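Local coordinates for protein phosphoribosylformylglycinamidine synthase 2 (Thermus thermophilus, PDB 3VIU) that is an AIR synthase-related (PurM-like) protein with two related halves in one chain and binds ADP and a magnesium ion, at residues K52-E57 and E503-L508. Sequence-based numbering, arbitrary orientation.
Sequences KALPKE and ETIAGL
A buried apolar contact joins the loop between helix 48-51 and strand 61-63 to helix 495-515 of the second AIR synthase-related, PurM-like N-terminal domain, bringing together parts of the chain more than 440 residues apart, beside a bound ADP. Leu54 supplies the loop's side of the contact, through its CD2 methyl. That methyl lies 3.7 Å from CB of Leu508 and also 3.7 Å from the carbonyl O of Ile505, one helical turn earlier, so it rests against both the backbone and the side chains of the helix. The Leu54 and Leu508 side chains meet at a slant; with its CG anti to the carbonyl carbon (chi1 -64°), Leu54 carries its branched end closer to the helix than its CB direction alone would suggest. The helix is continuous here, with Leu508 N bonded to Thr504 O at 3.2 Å. Beyond the pair, Leu54 leans on Tyr483 and Leu508 on Asp485 of strand 479-488, while Ile505 also meets Leu50 and Leu51 of helix 48-51. Pro55 pairs by backbone hydrogen bonding with Val519, at the start of strand 519-525, tying the loop to the same domain. The side chain of Leu54 stands about 4 Å from the ADP, whose pocket includes Leu51 and Asp485. No hydrogen bond crosses between 52-57 and 503-508; the looser apolar approach is Ile505 CG2 to Leu54 CD2, 4.3 Å.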
ATOM      1  N   LYS A  52      -4.436   0.463 -18.342  1.00 26.44           N
ATOM      2  CA  LYS A  52      -4.594   1.686 -19.118  1.00 28.40           C
ATOM      3  C   LYS A  52      -5.916   2.369 -18.772  1.00 28.60           C
ATOM      4  O   LYS A  52      -6.061   3.575 -18.943  1.00 29.37           O
ATOM      5  CB  LYS A  52      -4.552   1.378 -20.618  1.00 30.77           C
ATOM      6  CG  LYS A  52      -3.172   1.008 -21.157  1.00 32.49           C
ATOM      7  CD  LYS A  52      -3.272   0.572 -22.612  1.00 34.46           C
ATOM      8  CE  LYS A  52      -1.917   0.202 -23.191  1.00 36.57           C
ATOM      9  NZ  LYS A  52      -0.984   1.360 -23.236  1.00 39.87           N
ATOM     10  N   ALA A  53      -6.866   1.591 -18.264  1.00 27.46           N
ATOM     11  CA  ALA A  53      -8.183   2.103 -17.907  1.00 26.47           C
ATOM     12  C   ALA A  53      -8.251   2.993 -16.668  1.00 26.06           C
ATOM     13  O   ALA A  53      -9.199   3.765 -16.522  1.00 26.94           O
ATOM     14  CB  ALA A  53      -9.157   0.938 -17.748  1.00 28.12           C
ATOM     15  N   LEU A  54      -7.267   2.893 -15.778  1.00 23.74           N
ATOM     16  CA  LEU A  54      -7.272   3.699 -14.557  1.00 23.02           C
ATOM     17  C   LEU A  54      -7.028   5.189 -14.796  1.00 22.45           C
ATOM     18  O   LEU A  54      -6.010   5.575 -15.358  1.00 24.61           O
ATOM     19  CB  LEU A  54      -6.235   3.160 -13.568  1.00 22.82           C
ATOM     20  CG  LEU A  54      -6.486   1.738 -13.039  1.00 25.24           C
ATOM     21  CD1 LEU A  54      -5.318   1.290 -12.180  1.00 23.38           C
ATOM     22  CD2 LEU A  54      -7.781   1.700 -12.235  1.00 22.84           C
ATOM     23  N   PRO A  55      -7.974   6.048 -14.376  1.00 22.34           N
ATOM     24  CA  PRO A  55      -7.890   7.511 -14.527  1.00 21.12           C
ATOM     25  C   PRO A  55      -6.641   8.077 -13.830  1.00 21.44           C
ATOM     26  O   PRO A  55      -6.372   7.723 -12.690  1.00 19.10           O
ATOM     27  CB  PRO A  55      -9.176   7.992 -13.866  1.00 18.26           C
ATOM     28  CG  PRO A  55     -10.114   6.868 -14.104  1.00 19.79           C
ATOM     29  CD  PRO A  55      -9.274   5.663 -13.802  1.00 20.22           C
ATOM     30  N   LYS A  56      -5.903   8.965 -14.503  1.00 23.03           N
ATOM     31  CA  LYS A  56      -4.677   9.534 -13.932  1.00 26.06           C
ATOM     32  C   LYS A  56      -4.698  11.042 -13.660  1.00 25.73           C
ATOM     33  O   LYS A  56      -3.860  11.540 -12.914  1.00 25.38           O
ATOM     34  CB  LYS A  56      -3.480   9.251 -14.847  1.00 27.44           C
ATOM     35  CG  LYS A  56      -3.632   8.065 -15.787  1.00 32.41           C
ATOM     36  CD  LYS A  56      -3.050   6.773 -15.224  1.00 33.87           C
ATOM     37  CE  LYS A  56      -3.107   5.650 -16.276  1.00 35.66           C
ATOM     38  NZ  LYS A  56      -2.553   4.337 -15.802  1.00 33.43           N
ATOM     39  N   GLU A  57      -5.630  11.766 -14.270  1.00 26.90           N
ATOM     40  CA  GLU A  57      -5.705  13.216 -14.095  1.00 28.22           C
ATOM     41  C   GLU A  57      -6.211  13.651 -12.722  1.00 27.08           C
ATOM     42  O   GLU A  57      -7.118  13.042 -12.158  1.00 25.84           O
ATOM     43  CB  GLU A  57      -6.593  13.836 -15.183  1.00 32.47           C
ATOM     44  CG  GLU A  57      -6.149  13.525 -16.619  1.00 39.33           C
ATOM     45  CD  GLU A  57      -7.079  14.125 -17.678  1.00 43.48           C
ATOM     46  OE1 GLU A  57      -8.307  13.879 -17.597  1.00 44.70           O
ATOM     47  OE2 GLU A  57      -6.586  14.834 -18.592  1.00 44.11           O
ATOM     48  N   GLU A 503     -11.756  -7.691 -13.093  1.00 13.38           N
ATOM     49  CA  GLU A 503     -12.777  -7.083 -12.241  1.00 13.45           C
ATOM     50  C   GLU A 503     -12.151  -6.170 -11.182  1.00 14.63           C
ATOM     51  O   GLU A 503     -12.716  -5.134 -10.828  1.00 14.46           O
ATOM     52  CB  GLU A 503     -13.608  -8.161 -11.546  1.00 15.74           C
ATOM     53  CG  GLU A 503     -14.548  -8.923 -12.464  1.00 17.78           C
ATOM     54  CD  GLU A 503     -15.709  -8.077 -12.910  1.00 19.96           C
ATOM     55  OE1 GLU A 503     -15.779  -7.732 -14.108  1.00 21.05           O
ATOM     56  OE2 GLU A 503     -16.551  -7.749 -12.048  1.00 24.51           O
ATOM     57  N   THR A 504     -10.988  -6.562 -10.670  1.00 12.87           N
ATOM     58  CA  THR A 504     -10.312  -5.763  -9.665  1.00 11.62           C
ATOM     59  C   THR A 504      -9.962  -4.411 -10.274  1.00 11.73           C
ATOM     60  O   THR A 504     -10.247  -3.365  -9.695  1.00 13.69           O
ATOM     61  CB  THR A 504      -9.032  -6.468  -9.171  1.00 11.12           C
ATOM     62  OG1 THR A 504      -9.394  -7.676  -8.486  1.00 11.40           O
ATOM     63  CG2 THR A 504      -8.242  -5.563  -8.222  1.00  9.68           C
ATOM     64  N   ILE A 505      -9.360  -4.424 -11.454  1.00 10.98           N
ATOM     65  CA  ILE A 505      -9.011  -3.174 -12.101  1.00 11.55           C
ATOM     66  C   ILE A 505     -10.254  -2.333 -12.457  1.00 13.16           C
ATOM     67  O   ILE A 505     -10.247  -1.114 -12.291  1.00 11.17           O
ATOM     68  CB  ILE A 505      -8.142  -3.427 -13.348  1.00 10.96           C
ATOM     69  CG1 ILE A 505      -6.757  -3.926 -12.893  1.00 11.76           C
ATOM     70  CG2 ILE A 505      -8.044  -2.150 -14.187  1.00 10.77           C
ATOM     71  CD1 ILE A 505      -5.722  -4.102 -13.999  1.00 10.78           C
ATOM     72  N   ALA A 506     -11.320  -2.979 -12.924  1.00 12.69           N
ATOM     73  CA  ALA A 506     -12.537  -2.248 -13.262  1.00 14.22           C
ATOM     74  C   ALA A 506     -13.115  -1.636 -11.985  1.00 14.99           C
ATOM     75  O   ALA A 506     -13.677  -0.542 -12.007  1.00 16.69           O
ATOM     76  CB  ALA A 506     -13.563  -3.180 -13.919  1.00 12.39           C
ATOM     77  N   GLY A 507     -12.971  -2.344 -10.871  1.00 14.20           N
ATOM     78  CA  GLY A 507     -13.472  -1.835  -9.611  1.00 14.70           C
ATOM     79  C   GLY A 507     -12.818  -0.516  -9.228  1.00 14.83           C
ATOM     80  O   GLY A 507     -13.503   0.437  -8.864  1.00 15.27           O
ATOM     81  N   LEU A 508     -11.491  -0.467  -9.302  1.00 14.64           N
ATOM     82  CA  LEU A 508     -10.735   0.741  -8.978  1.00 13.99           C
ATOM     83  C   LEU A 508     -11.127   1.905  -9.891  1.00 15.82           C
ATOM     84  O   LEU A 508     -11.371   3.022  -9.433  1.00 14.49           O
ATOM     85  CB  LEU A 508      -9.239   0.456  -9.110  1.00 12.82           C
ATOM     86  CG  LEU A 508      -8.439   0.078  -7.852  1.00 14.56           C
ATOM     87  CD1 LEU A 508      -9.336  -0.515  -6.780  1.00 13.08           C
ATOM     88  CD2 LEU A 508      -7.334  -0.888  -8.241  1.00 11.50           C
TER